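Putative cell invasion protein with MAC/Perforin domain (Bacteroides thetaiotaomicron VPI-5482, PDB 3KK7) is of unproven function but, as a member of the membrane-attack complex/perforin family, may act on or insert into membranes. Local coordinates at residues Y60-G65 with G209-T214; G70-A75 with T332-D337; H159-I164 with G219-A224; S178-I183 with S347-E352; L291-K296 with Y316-T321. All coordinates share one frame; numbering follows the deposited sequence.

Contact 1 of 5, residues Y60-G65 with G209-T214; sequences YAVENG and GEFVLT
A classic beta bulge in the antiparallel sheet of the MACPF domain joins Tyr-60, at the end of its strand, to Glu-210 and Phe-211. The backbone N of Tyr-60 gives a hydrogen bond of 2.7 Å to Phe-211 O. Tyr-60 O accepts from Glu-210 N at 3.1 Å and, weakly, from Phe-211 N. Gly-209 has positive phi and lies against Ala-61, with the two CA atoms 4.0 Å apart; a CB on Gly-209 would clash with Tyr-60 O. The side chain of the bulge residue Glu-210 continues the link. Its chain bends at chi2 (95°), which brings both oxygens to the start of the turn from Val-62 to Gly-65. Glu-210 OE1 accepts from Val-62 N at 2.9 Å, and OE2 accepts from Glu-63 N at 3.0 Å. Both use syn lone pairs and both bonds are nearly straight. With an alanine here, the N-H groups of Val-62 and Glu-63 would probably be left without their shared acceptor and the turn could shift. A water donates to both Glu-63 OE1 and Glu-210 OE2, bridging two like charges. Beside the sheet, Val-62 CG2 meets the edge of the Phe-211 ring, 3.8 Å from Phe-211 CD2.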
# COMPACT_ATOMS: atom_id res chain seq x y z
N TYR A 60 7.17 -1.80 -3.58
CA TYR A 60 6.97 -1.86 -5.00
C TYR A 60 5.95 -0.79 -5.41
O TYR A 60 4.89 -0.67 -4.77
CB TYR A 60 6.50 -3.27 -5.38
CG TYR A 60 6.31 -3.41 -6.86
CD1 TYR A 60 5.10 -3.09 -7.47
CD2 TYR A 60 7.36 -3.83 -7.66
CE1 TYR A 60 4.93 -3.20 -8.85
CE2 TYR A 60 7.20 -3.95 -9.03
CZ TYR A 60 5.99 -3.63 -9.62
OH TYR A 60 5.89 -3.75 -10.98
N ALA A 61 6.26 -0.04 -6.47
CA ALA A 61 5.43 1.10 -6.90
C ALA A 61 4.54 0.79 -8.09
O ALA A 61 5.02 0.48 -9.18
CB ALA A 61 6.33 2.28 -7.25
N VAL A 62 3.24 0.89 -7.89
CA VAL A 62 2.28 0.62 -8.96
C VAL A 62 1.93 1.94 -9.64
O VAL A 62 2.33 2.17 -10.77
CB VAL A 62 0.99 -0.11 -8.44
CG1 VAL A 62 -0.05 -0.26 -9.56
CG2 VAL A 62 1.32 -1.48 -7.82
N GLU A 63 1.22 2.81 -8.92
CA GLU A 63 0.71 4.08 -9.47
C GLU A 63 1.78 4.96 -10.06
O GLU A 63 1.57 5.57 -11.10
CB GLU A 63 0.00 4.89 -8.38
CG GLU A 63 -0.78 6.11 -8.90
CD GLU A 63 -1.65 6.77 -7.82
OE1 GLU A 63 -1.37 6.65 -6.62
OE2 GLU A 63 -2.65 7.40 -8.18
N ASN A 64 2.91 5.05 -9.39
CA ASN A 64 3.97 5.94 -9.82
C ASN A 64 5.16 5.21 -10.41
O ASN A 64 6.27 5.72 -10.38
CB ASN A 64 4.43 6.78 -8.63
CG ASN A 64 3.34 7.73 -8.12
OD1 ASN A 64 3.31 8.08 -6.93
ND2 ASN A 64 2.44 8.17 -9.02
N GLY A 65 4.96 4.01 -10.92
CA GLY A 65 6.08 3.25 -11.48
C GLY A 65 6.03 3.28 -12.99
O GLY A 65 5.33 4.06 -13.58
N GLY A 209 5.58 3.40 -2.41
CA GLY A 209 4.67 2.58 -3.21
C GLY A 209 3.67 1.87 -2.30
O GLY A 209 3.57 2.17 -1.10
N GLU A 210 2.95 0.90 -2.85
CA GLU A 210 1.81 0.31 -2.18
C GLU A 210 2.00 -1.11 -1.68
O GLU A 210 1.23 -1.59 -0.86
CB GLU A 210 0.58 0.36 -3.10
CG GLU A 210 0.31 1.75 -3.77
CD GLU A 210 0.93 1.84 -5.15
OE1 GLU A 210 2.00 1.25 -5.33
OE2 GLU A 210 0.35 2.45 -6.08
N PHE A 211 3.04 -1.80 -2.15
CA PHE A 211 3.18 -3.22 -1.87
C PHE A 211 4.59 -3.63 -1.50
O PHE A 211 5.56 -2.91 -1.75
CB PHE A 211 2.72 -4.02 -3.08
CG PHE A 211 1.26 -3.83 -3.38
CD1 PHE A 211 0.31 -4.52 -2.67
CD2 PHE A 211 0.85 -2.98 -4.40
CE1 PHE A 211 -1.03 -4.35 -2.93
CE2 PHE A 211 -0.49 -2.82 -4.68
CZ PHE A 211 -1.43 -3.49 -3.94
N VAL A 212 4.69 -4.81 -0.88
CA VAL A 212 5.99 -5.38 -0.52
C VAL A 212 6.27 -6.62 -1.36
O VAL A 212 5.42 -7.50 -1.50
CB VAL A 212 6.08 -5.71 0.96
CG1 VAL A 212 7.48 -6.13 1.32
CG2 VAL A 212 5.69 -4.52 1.77
N LEU A 213 7.47 -6.67 -1.94
CA LEU A 213 7.88 -7.82 -2.76
C LEU A 213 8.16 -9.08 -1.90
O LEU A 213 9.09 -9.10 -1.13
CB LEU A 213 9.15 -7.45 -3.58
CG LEU A 213 8.90 -6.47 -4.74
CD1 LEU A 213 10.17 -5.67 -5.10
CD2 LEU A 213 8.33 -7.18 -6.00
N THR A 214 7.34 -10.12 -2.08
CA THR A 214 7.51 -11.42 -1.43
C THR A 214 7.81 -12.56 -2.41
O THR A 214 8.32 -13.62 -1.97
CB THR A 214 6.23 -11.83 -0.67
OG1 THR A 214 5.14 -11.98 -1.59
CG2 THR A 214 5.85 -10.83 0.41
O HOH W 1 -1.40 4.11 -5.12

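Contact 2 of 5, residues G70-A75 with T332-D337; sequences GDFANA and THTMID
The Phe-72 ring is met at its edge, in plane, by Met-335 O, while Thr-334 CG2 comes to it obliquely. This is where a short 3-10 segment, 72-74, lies against strand 334-338 of the MACPF sheet. Thr-334 crosses the phenylalanine at about a right angle. Its CG2 is 3.5 Å from Phe-72 CD2, and its OG1 lies 3.5 Å from Phe-72 CG. The ring is brought there by a chi1 of 75°, which holds it over its own backbone. Phe-55, from a loop, also touches Phe-72, Thr-334 and Met-335. The backbones are joined by one weak hydrogen bond, from Phe-72 N to Met-335 O. Selenomethionine Met-335 reaches toward the backbone of Gly-70 and Asp-71: its chain is extended to SE and then bends at chi3. Gly-70 has positive phi, and a CB there would run into Asp-337 CA. Asp-71, whose OD2 pairs with Lys-296, closes an Asx turn, its OD1 accepting from Ala-73 N at 2.9 Å from above the carboxylate plane. Met-335 CE faces two carbonyl oxygens, 3.3 Å from Gly-70 O and 3.5 Å from Asp-71 O.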
# COMPACT_ATOMS: atom_id res chain seq x y z
N GLY A 70 6.43 -6.24 -12.45
CA GLY A 70 7.62 -6.96 -12.04
C GLY A 70 8.95 -6.32 -12.43
O GLY A 70 10.00 -6.88 -12.15
N ASP A 71 8.87 -5.16 -13.07
CA ASP A 71 10.03 -4.37 -13.48
C ASP A 71 10.82 -3.93 -12.24
O ASP A 71 10.27 -3.28 -11.36
CB ASP A 71 9.50 -3.15 -14.28
CG ASP A 71 10.59 -2.18 -14.76
OD1 ASP A 71 11.77 -2.27 -14.36
OD2 ASP A 71 10.21 -1.29 -15.56
N PHE A 72 12.12 -4.26 -12.21
CA PHE A 72 12.99 -3.92 -11.09
C PHE A 72 13.01 -2.44 -10.76
O PHE A 72 13.18 -2.08 -9.61
CB PHE A 72 14.42 -4.42 -11.33
CG PHE A 72 15.20 -3.61 -12.32
CD1 PHE A 72 15.94 -2.52 -11.90
CD2 PHE A 72 15.19 -3.94 -13.66
CE1 PHE A 72 16.68 -1.76 -12.80
CE2 PHE A 72 15.92 -3.17 -14.59
CZ PHE A 72 16.66 -2.08 -14.15
N ALA A 73 12.84 -1.58 -11.77
CA ALA A 73 12.78 -0.13 -11.55
C ALA A 73 11.66 0.27 -10.55
O ALA A 73 11.76 1.29 -9.90
CB ALA A 73 12.58 0.60 -12.89
N ASN A 74 10.59 -0.50 -10.45
CA ASN A 74 9.50 -0.18 -9.54
C ASN A 74 9.78 -0.61 -8.10
O ASN A 74 8.98 -0.33 -7.20
CB ASN A 74 8.20 -0.83 -10.01
CG ASN A 74 7.77 -0.36 -11.39
OD1 ASN A 74 8.07 0.76 -11.81
ND2 ASN A 74 7.05 -1.22 -12.11
N ALA A 75 10.88 -1.33 -7.88
CA ALA A 75 11.33 -1.66 -6.53
C ALA A 75 11.88 -0.37 -5.93
O ALA A 75 12.74 0.26 -6.53
CB ALA A 75 12.42 -2.72 -6.58
N THR A 332 24.40 -10.43 -14.77
CA THR A 332 23.64 -9.35 -15.38
C THR A 332 22.13 -9.45 -15.13
O THR A 332 21.36 -8.62 -15.62
CB THR A 332 23.90 -9.30 -16.88
OG1 THR A 332 23.28 -10.42 -17.51
CG2 THR A 332 25.40 -9.31 -17.16
N HIS A 333 21.71 -10.44 -14.36
CA HIS A 333 20.29 -10.68 -14.16
C HIS A 333 19.69 -9.70 -13.15
O HIS A 333 20.40 -9.09 -12.35
CB HIS A 333 20.08 -12.13 -13.75
CG HIS A 333 20.40 -13.09 -14.85
ND1 HIS A 333 20.08 -14.43 -14.78
CD2 HIS A 333 20.97 -12.90 -16.07
CE1 HIS A 333 20.47 -15.02 -15.90
NE2 HIS A 333 21.01 -14.11 -16.70
N THR A 334 18.38 -9.50 -13.22
CA THR A 334 17.72 -8.61 -12.28
C THR A 334 16.30 -9.11 -12.08
O THR A 334 15.96 -10.16 -12.61
CB THR A 334 17.75 -7.14 -12.77
OG1 THR A 334 17.32 -6.29 -11.71
CG2 THR A 334 16.86 -6.94 -14.00
N MSE A 335 15.50 -8.40 -11.31
CA MSE A 335 14.09 -8.77 -11.15
C MSE A 335 13.34 -8.47 -12.46
O MSE A 335 13.38 -7.35 -12.94
CB MSE A 335 13.45 -7.98 -10.02
CG MSE A 335 11.95 -8.23 -9.85
SE MSE A 335 11.32 -7.32 -8.26
CE MSE A 335 10.19 -5.93 -9.03
N ILE A 336 12.64 -9.47 -13.02
CA ILE A 336 11.98 -9.32 -14.31
C ILE A 336 10.46 -9.56 -14.37
O ILE A 336 9.83 -9.21 -15.38
CB ILE A 336 12.66 -10.20 -15.35
CG1 ILE A 336 12.56 -11.67 -14.96
CG2 ILE A 336 14.09 -9.77 -15.52
CD1 ILE A 336 12.87 -12.63 -16.11
N ASP A 337 9.86 -10.14 -13.33
CA ASP A 337 8.40 -10.41 -13.32
C ASP A 337 8.03 -10.86 -11.93
O ASP A 337 8.91 -11.12 -11.11
CB ASP A 337 8.00 -11.49 -14.34
CG ASP A 337 6.63 -11.23 -15.01
OD1 ASP A 337 5.75 -10.65 -14.32
OD2 ASP A 337 6.44 -11.61 -16.21

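Contact 3 of 5, residues H159-I164 with G219-A224; sequences HGELSI and GGRASA
Arg-221 reaches over the neighbouring strand to Ser-163 in an antiparallel pair of the MACPF sheet. Its chain is fully extended from CB to the guanidinium. CB and CG pass Ile-164 O, with CG 3.5 Å from that oxygen. CD then lies 3.5 Å from Ser-163 OG. NE comes within 2.6 Å of Ser-163 OG. At the tip, NH2 forms a long salt bridge of 3.8 Å with Glu-161 OE2, the carboxylate and guanidinium planes being only 6° apart. NH1 turns elsewhere, to the backbone oxygens of Ile-69 and Ile-336. A water ties the group together. It donates to Glu-161 OE2 and Leu-162 O, accepts from Ser-223 OG, and accepts weakly from Arg-221 NH2. Glu-161 OE1 has a second positive partner in Arg-139. The charges of this buried cluster are therefore likely to balance in part. The backbones are zipped by two hydrogen-bonded pairs, Leu-162 with Ala-224 and Ile-164 with Ala-222. Ile-164 O accepts from Ala-222 N at 2.7 Å, in the carbonyl plane. Between them Ser-163 and Ser-223 form a non-hydrogen-bonded pair. Leu-162 and Ile-164 pack on strand 251-254, Ile-164 and Ala-224 on strand 271-274, and Ala-222 on Leu-320. Strand 157-173 pairs on its other edge with strand 93-108, and strand 220-230 with strand 288-298.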
# COMPACT_ATOMS: atom_id res chain seq x y z
N HIS A 159 -4.34 -1.15 -27.84
CA HIS A 159 -3.01 -1.24 -27.24
C HIS A 159 -2.49 -2.66 -27.17
O HIS A 159 -3.26 -3.61 -27.15
CB HIS A 159 -3.02 -0.65 -25.84
CG HIS A 159 -3.71 0.66 -25.77
ND1 HIS A 159 -3.07 1.85 -26.05
CD2 HIS A 159 -4.99 0.98 -25.48
CE1 HIS A 159 -3.93 2.84 -25.94
NE2 HIS A 159 -5.11 2.34 -25.60
N GLY A 160 -1.17 -2.78 -27.11
CA GLY A 160 -0.50 -4.09 -27.09
C GLY A 160 0.68 -4.09 -26.14
O GLY A 160 1.29 -3.06 -25.92
N GLU A 161 0.97 -5.25 -25.54
CA GLU A 161 2.17 -5.44 -24.73
C GLU A 161 2.77 -6.79 -25.04
O GLU A 161 2.04 -7.77 -25.25
CB GLU A 161 1.87 -5.33 -23.24
CG GLU A 161 3.12 -5.38 -22.36
CD GLU A 161 2.83 -5.38 -20.88
OE1 GLU A 161 1.67 -5.21 -20.49
OE2 GLU A 161 3.77 -5.56 -20.10
N LEU A 162 4.09 -6.85 -25.13
CA LEU A 162 4.80 -8.12 -25.34
C LEU A 162 5.79 -8.28 -24.22
O LEU A 162 6.35 -7.29 -23.74
CB LEU A 162 5.51 -8.14 -26.72
CG LEU A 162 6.38 -9.33 -27.16
CD1 LEU A 162 5.59 -10.63 -27.23
CD2 LEU A 162 7.05 -9.08 -28.55
N SER A 163 6.00 -9.53 -23.79
CA SER A 163 7.04 -9.84 -22.82
C SER A 163 7.87 -11.02 -23.28
O SER A 163 7.34 -12.07 -23.66
CB SER A 163 6.46 -10.10 -21.44
OG SER A 163 7.49 -10.05 -20.47
N ILE A 164 9.17 -10.84 -23.25
CA ILE A 164 10.12 -11.85 -23.68
C ILE A 164 11.06 -11.99 -22.51
O ILE A 164 11.74 -11.03 -22.17
CB ILE A 164 10.88 -11.38 -24.94
CG1 ILE A 164 9.89 -11.17 -26.08
CG2 ILE A 164 11.98 -12.38 -25.35
CD1 ILE A 164 10.51 -10.81 -27.39
N GLY A 219 16.06 -12.76 -14.01
CA GLY A 219 16.62 -13.09 -15.30
C GLY A 219 16.84 -11.85 -16.13
O GLY A 219 17.35 -10.85 -15.63
N GLY A 220 16.47 -11.95 -17.41
CA GLY A 220 16.43 -10.82 -18.34
C GLY A 220 15.06 -10.74 -19.01
O GLY A 220 14.39 -11.73 -19.11
N ARG A 221 14.63 -9.58 -19.45
CA ARG A 221 13.33 -9.44 -20.11
C ARG A 221 13.35 -8.33 -21.13
O ARG A 221 13.93 -7.29 -20.86
CB ARG A 221 12.26 -9.10 -19.08
CG ARG A 221 10.88 -8.71 -19.63
CD ARG A 221 9.92 -8.49 -18.46
NE ARG A 221 8.54 -8.27 -18.87
CZ ARG A 221 7.53 -8.04 -18.03
NH1 ARG A 221 7.75 -7.98 -16.73
NH2 ARG A 221 6.32 -7.84 -18.50
N ALA A 222 12.74 -8.55 -22.29
CA ALA A 222 12.46 -7.45 -23.20
C ALA A 222 10.95 -7.22 -23.13
O ALA A 222 10.17 -8.15 -23.16
CB ALA A 222 12.92 -7.75 -24.59
N SER A 223 10.57 -5.96 -23.02
CA SER A 223 9.20 -5.53 -22.83
C SER A 223 8.92 -4.52 -23.91
O SER A 223 9.68 -3.59 -24.09
CB SER A 223 9.07 -4.83 -21.49
OG SER A 223 7.76 -4.32 -21.34
N ALA A 224 7.83 -4.72 -24.65
CA ALA A 224 7.47 -3.86 -25.75
C ALA A 224 6.00 -3.46 -25.58
O ALA A 224 5.16 -4.32 -25.30
CB ALA A 224 7.67 -4.59 -27.08
O HOH W 2 6.30 -6.35 -21.13

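Contact 4 of 5, residues S178-I183 with S347-E352; sequences SALRKI and SDFILE. With EDO (1,2-ethanediol), chain D.
Chi1 of -69° in Leu-180 and -68° in Phe-349 turns both side chains into the contact. In Leu-180 the second torsion, -175°, then spreads the two methyls over different partners. CD2 approaches the Phe-349 ring obliquely, 3.6 Å from CZ and 3.7 Å from CE2. CD1 lies 3.8 Å from Asp-348 CB, and Leu-180 CB is 3.8 Å from Asp-348 O. One leucine thus touches both Asp-348 and Phe-349. One turn further along the helix, Ile-183 lies beside Phe-349 and points the same way. Its CG2 meets the ring at the edge, 4.2 Å from CD2. Leu-351 adds a looser touch, with CD2 4.2 Å from Arg-181 O. No hydrogen bond crosses the contact, so apolar fit carries it. Cutting Leu-180 back to an alanine is likely to open a gap beside CZ of Phe-349 and leave that ring freer to shift. The carboxylate of Asp-348 looks elsewhere, with OD2 in a salt bridge to Lys-125. Near the helix start, an ethanediol, probably from the crystallisation liquor, accepts a hydrogen bond from Ser-178 N. The contact joins helix 177-186 of the MACPF region to the loop between strand 343-345 and helix 353-363. Helix 529-535 packs against both segments, through Arg-181 and Leu-351, and helix 190-198 touches Ile-350.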
# COMPACT_ATOMS: atom_id res chain seq x y z
N SER A 178 2.15 -15.80 10.90
CA SER A 178 2.98 -15.75 12.10
C SER A 178 4.42 -15.27 11.80
O SER A 178 5.06 -14.61 12.62
CB SER A 178 3.01 -17.12 12.79
OG SER A 178 1.76 -17.39 13.47
N ALA A 179 4.92 -15.61 10.63
CA ALA A 179 6.16 -15.05 10.15
C ALA A 179 6.00 -13.54 9.96
O ALA A 179 6.80 -12.76 10.45
CB ALA A 179 6.54 -15.71 8.82
N LEU A 180 4.95 -13.14 9.24
CA LEU A 180 4.75 -11.73 8.94
C LEU A 180 4.64 -10.92 10.22
O LEU A 180 5.19 -9.82 10.34
CB LEU A 180 3.54 -11.52 8.04
CG LEU A 180 3.64 -12.03 6.59
CD1 LEU A 180 2.43 -11.62 5.82
CD2 LEU A 180 4.89 -11.55 5.89
N ARG A 181 4.00 -11.48 11.22
CA ARG A 181 3.90 -10.71 12.45
C ARG A 181 5.25 -10.54 13.14
O ARG A 181 5.55 -9.46 13.63
CB ARG A 181 2.81 -11.26 13.37
CG ARG A 181 1.44 -10.61 13.05
CD ARG A 181 0.39 -10.97 14.10
NE ARG A 181 0.13 -12.40 14.04
CZ ARG A 181 -0.76 -12.98 13.25
NH1 ARG A 181 -1.54 -12.26 12.43
NH2 ARG A 181 -0.89 -14.30 13.27
N LYS A 182 6.05 -11.59 13.16
CA LYS A 182 7.39 -11.51 13.72
C LYS A 182 8.17 -10.42 13.02
O LYS A 182 8.88 -9.64 13.70
CB LYS A 182 8.17 -12.81 13.53
CG LYS A 182 8.07 -13.77 14.66
CD LYS A 182 9.39 -14.42 14.95
CE LYS A 182 9.29 -15.17 16.21
NZ LYS A 182 9.01 -14.32 17.42
N ILE A 183 8.05 -10.36 11.68
CA ILE A 183 8.78 -9.36 10.89
C ILE A 183 8.31 -7.95 11.27
O ILE A 183 9.14 -7.06 11.49
CB ILE A 183 8.61 -9.60 9.40
CG1 ILE A 183 9.34 -10.86 9.00
CG2 ILE A 183 9.17 -8.44 8.57
CD1 ILE A 183 9.17 -11.24 7.50
N SER A 347 0.10 -3.30 4.75
CA SER A 347 -0.63 -3.54 6.01
C SER A 347 -0.29 -4.88 6.65
O SER A 347 -0.40 -5.02 7.87
CB SER A 347 -2.13 -3.40 5.83
OG SER A 347 -2.61 -4.25 4.84
N ASP A 348 0.13 -5.86 5.86
CA ASP A 348 0.61 -7.12 6.42
C ASP A 348 1.92 -7.02 7.17
O ASP A 348 2.24 -7.93 7.90
CB ASP A 348 0.71 -8.21 5.35
CG ASP A 348 -0.64 -8.87 5.08
OD1 ASP A 348 -1.54 -8.74 5.94
OD2 ASP A 348 -0.79 -9.53 4.02
N PHE A 349 2.66 -5.93 7.01
CA PHE A 349 3.97 -5.76 7.64
C PHE A 349 4.03 -4.83 8.84
O PHE A 349 5.11 -4.48 9.29
CB PHE A 349 4.99 -5.36 6.57
CG PHE A 349 5.24 -6.45 5.61
CD1 PHE A 349 4.34 -6.71 4.61
CD2 PHE A 349 6.32 -7.29 5.76
CE1 PHE A 349 4.53 -7.75 3.77
CE2 PHE A 349 6.50 -8.36 4.92
CZ PHE A 349 5.62 -8.59 3.92
N ILE A 350 2.87 -4.44 9.37
CA ILE A 350 2.78 -3.53 10.51
C ILE A 350 1.78 -4.07 11.51
O ILE A 350 0.87 -4.81 11.15
CB ILE A 350 2.43 -2.08 10.08
CG1 ILE A 350 1.15 -2.02 9.26
CG2 ILE A 350 3.54 -1.49 9.23
CD1 ILE A 350 0.83 -0.64 8.80
N LEU A 351 1.99 -3.72 12.78
CA LEU A 351 1.16 -4.24 13.86
C LEU A 351 -0.05 -3.38 14.20
O LEU A 351 -1.04 -3.88 14.75
CB LEU A 351 2.00 -4.35 15.14
CG LEU A 351 3.18 -5.28 15.11
CD1 LEU A 351 3.91 -5.11 16.41
CD2 LEU A 351 2.68 -6.69 14.93
N GLU A 352 0.05 -2.09 13.88
CA GLU A 352 -0.90 -1.08 14.31
C GLU A 352 -2.23 -1.18 13.55
O GLU A 352 -2.30 -0.88 12.35
CB GLU A 352 -0.30 0.33 14.12
CG GLU A 352 0.99 0.61 14.93
CD GLU A 352 2.30 0.08 14.30
OE1 GLU A 352 2.30 -0.51 13.19
OE2 GLU A 352 3.34 0.23 14.95
C1 EDO D . 1.24 -19.71 10.86
O1 EDO D . 0.92 -18.38 10.53
C2 EDO D . 0.16 -20.12 11.81
O2 EDO D . -1.07 -19.91 11.10

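Contact 5 of 5, residues L291-K296 with Y316-T321; sequences LSYSIK and YSIDLT
Tyr-316 O takes a short hydrogen bond of 2.5 Å from Tyr-293 OH. The donor stands above the carbonyl plane, 43° out of it, and the oxygen lies at the edge of the Tyr-293 ring, in the ring plane. This bond ties strand 288-298 of the MACPF sheet to the segment leading into strand 318-319, which belongs to a separate three-stranded sheet. The backbones stay well apart, the CA atoms of Ile-295 and Ile-318 being 9.3 Å from each other. Side chains fill the interval. In Tyr-293 a chi1 of 74° swings the ring across toward the 316-318 segment. Ile-318 crosses it obliquely, its CG1 3.5 Å from Tyr-293 OH and its CD1 3.9 Å from Tyr-293 CE2. The ends of Ile-295 and Ile-318 meet, CD1 to CD1 at 3.8 Å. Ile-295 CD1 also meets Leu-320 CD2 end on, at 3.9 Å. Ile-274 of strand 271-274 touches Tyr-293, Ile-295 and Ile-318. Leu-320 stands just before helix 321-326, where Asp-319 OD1 accepts from Thr-321 OG1 at 2.7 Å. The contact is thus an apolar layer between two sheets with one polar link at its end. The hydroxyl gives Tyr-316 O a donor, while the isoleucines, Leu-320 and the Tyr-293 ring supply the apolar part of the contact.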
# COMPACT_ATOMS: atom_id res chain seq x y z
N LEU A 291 0.87 1.33 -36.59
CA LEU A 291 1.19 0.56 -35.39
C LEU A 291 2.61 0.88 -34.98
O LEU A 291 3.53 0.58 -35.71
CB LEU A 291 1.07 -0.95 -35.62
CG LEU A 291 1.32 -1.81 -34.37
CD1 LEU A 291 0.33 -1.52 -33.25
CD2 LEU A 291 1.25 -3.25 -34.78
N SER A 292 2.76 1.46 -33.80
CA SER A 292 4.05 1.90 -33.31
C SER A 292 4.40 1.13 -32.07
O SER A 292 3.51 0.54 -31.45
CB SER A 292 4.01 3.38 -33.00
OG SER A 292 4.02 4.09 -34.21
N TYR A 293 5.69 1.11 -31.71
CA TYR A 293 6.15 0.38 -30.51
C TYR A 293 7.31 1.02 -29.80
O TYR A 293 8.01 1.83 -30.37
CB TYR A 293 6.58 -1.03 -30.88
CG TYR A 293 7.92 -1.16 -31.61
CD1 TYR A 293 8.02 -0.93 -32.98
CD2 TYR A 293 9.08 -1.59 -30.94
CE1 TYR A 293 9.22 -1.08 -33.66
CE2 TYR A 293 10.32 -1.73 -31.63
CZ TYR A 293 10.37 -1.48 -32.98
OH TYR A 293 11.54 -1.60 -33.68
N SER A 294 7.50 0.64 -28.55
CA SER A 294 8.65 1.05 -27.80
C SER A 294 9.08 -0.14 -26.97
O SER A 294 8.25 -0.83 -26.41
CB SER A 294 8.29 2.25 -26.91
OG SER A 294 9.32 2.55 -25.98
N ILE A 295 10.38 -0.40 -26.92
CA ILE A 295 10.87 -1.48 -26.09
C ILE A 295 11.78 -0.98 -24.98
O ILE A 295 12.24 0.16 -24.99
CB ILE A 295 11.58 -2.54 -26.90
CG1 ILE A 295 12.82 -1.98 -27.57
CG2 ILE A 295 10.65 -3.13 -27.90
CD1 ILE A 295 13.87 -3.05 -27.71
N LYS A 296 11.97 -1.86 -24.01
CA LYS A 296 12.86 -1.64 -22.88
C LYS A 296 13.34 -3.00 -22.43
O LYS A 296 12.53 -3.91 -22.30
CB LYS A 296 12.15 -0.96 -21.70
CG LYS A 296 13.15 -0.58 -20.55
CD LYS A 296 12.54 0.32 -19.44
CE LYS A 296 11.66 -0.43 -18.46
NZ LYS A 296 11.37 0.42 -17.26
N TYR A 316 11.11 0.33 -38.57
CA TYR A 316 12.33 0.18 -37.81
C TYR A 316 12.35 -1.08 -36.97
O TYR A 316 11.45 -1.34 -36.17
CB TYR A 316 12.57 1.42 -36.96
CG TYR A 316 13.92 1.42 -36.28
CD1 TYR A 316 15.10 1.53 -37.05
CD2 TYR A 316 14.03 1.31 -34.90
CE1 TYR A 316 16.36 1.54 -36.44
CE2 TYR A 316 15.27 1.30 -34.28
CZ TYR A 316 16.44 1.41 -35.05
OH TYR A 316 17.66 1.40 -34.44
N SER A 317 13.40 -1.87 -37.18
CA SER A 317 13.61 -3.12 -36.48
C SER A 317 14.85 -3.03 -35.64
O SER A 317 15.83 -2.41 -36.04
CB SER A 317 13.80 -4.25 -37.49
OG SER A 317 12.59 -4.45 -38.19
N ILE A 318 14.79 -3.67 -34.48
CA ILE A 318 15.88 -3.71 -33.54
C ILE A 318 16.31 -5.14 -33.32
O ILE A 318 15.47 -5.99 -33.03
CB ILE A 318 15.44 -3.18 -32.19
CG1 ILE A 318 14.75 -1.82 -32.34
CG2 ILE A 318 16.65 -3.11 -31.26
CD1 ILE A 318 14.17 -1.27 -31.01
N ASP A 319 17.61 -5.39 -33.43
CA ASP A 319 18.22 -6.70 -33.17
C ASP A 319 18.56 -6.78 -31.69
O ASP A 319 19.41 -6.01 -31.22
CB ASP A 319 19.51 -6.84 -34.02
CG ASP A 319 20.21 -8.19 -33.86
OD1 ASP A 319 19.54 -9.23 -33.63
OD2 ASP A 319 21.45 -8.22 -34.00
N LEU A 320 17.91 -7.68 -30.95
CA LEU A 320 18.26 -7.88 -29.55
C LEU A 320 19.21 -9.08 -29.36
O LEU A 320 19.42 -9.53 -28.23
CB LEU A 320 17.00 -8.02 -28.69
CG LEU A 320 16.12 -6.77 -28.65
CD1 LEU A 320 14.74 -7.08 -28.04
CD2 LEU A 320 16.82 -5.64 -27.92
N THR A 321 19.81 -9.57 -30.44
CA THR A 321 20.62 -10.77 -30.32
C THR A 321 21.77 -10.59 -29.33
O THR A 321 21.90 -11.40 -28.43
CB THR A 321 21.07 -11.32 -31.69
OG1 THR A 321 19.91 -11.62 -32.47
CG2 THR A 321 21.90 -12.60 -31.52

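All five contacts lie in the MACPF region, and four of them reach its large antiparallel sheet. Contacts 1 and 2 touch, with Tyr-60 OH 2.9 Å from Gly-70 N and Ala-61 N 2.8 Å from Asn-74 O. Contact 2 meets contact 3 through Ile-336 O and Arg-221 NH1, 2.8 Å apart. It also meets contact 5 through the salt bridge from Asp-71 OD2 to Lys-296 NZ, 2.7 Å. Contacts 3 and 5 share neighbouring strands, 220-230 and 288-298, and their centres are about 10 Å apart. Contact 4 lies about 43 Å from contact 5, centre to centre. It touches contact 1, where Phe-349 CE1 packs on Val-212 CB, 3.8 Å away.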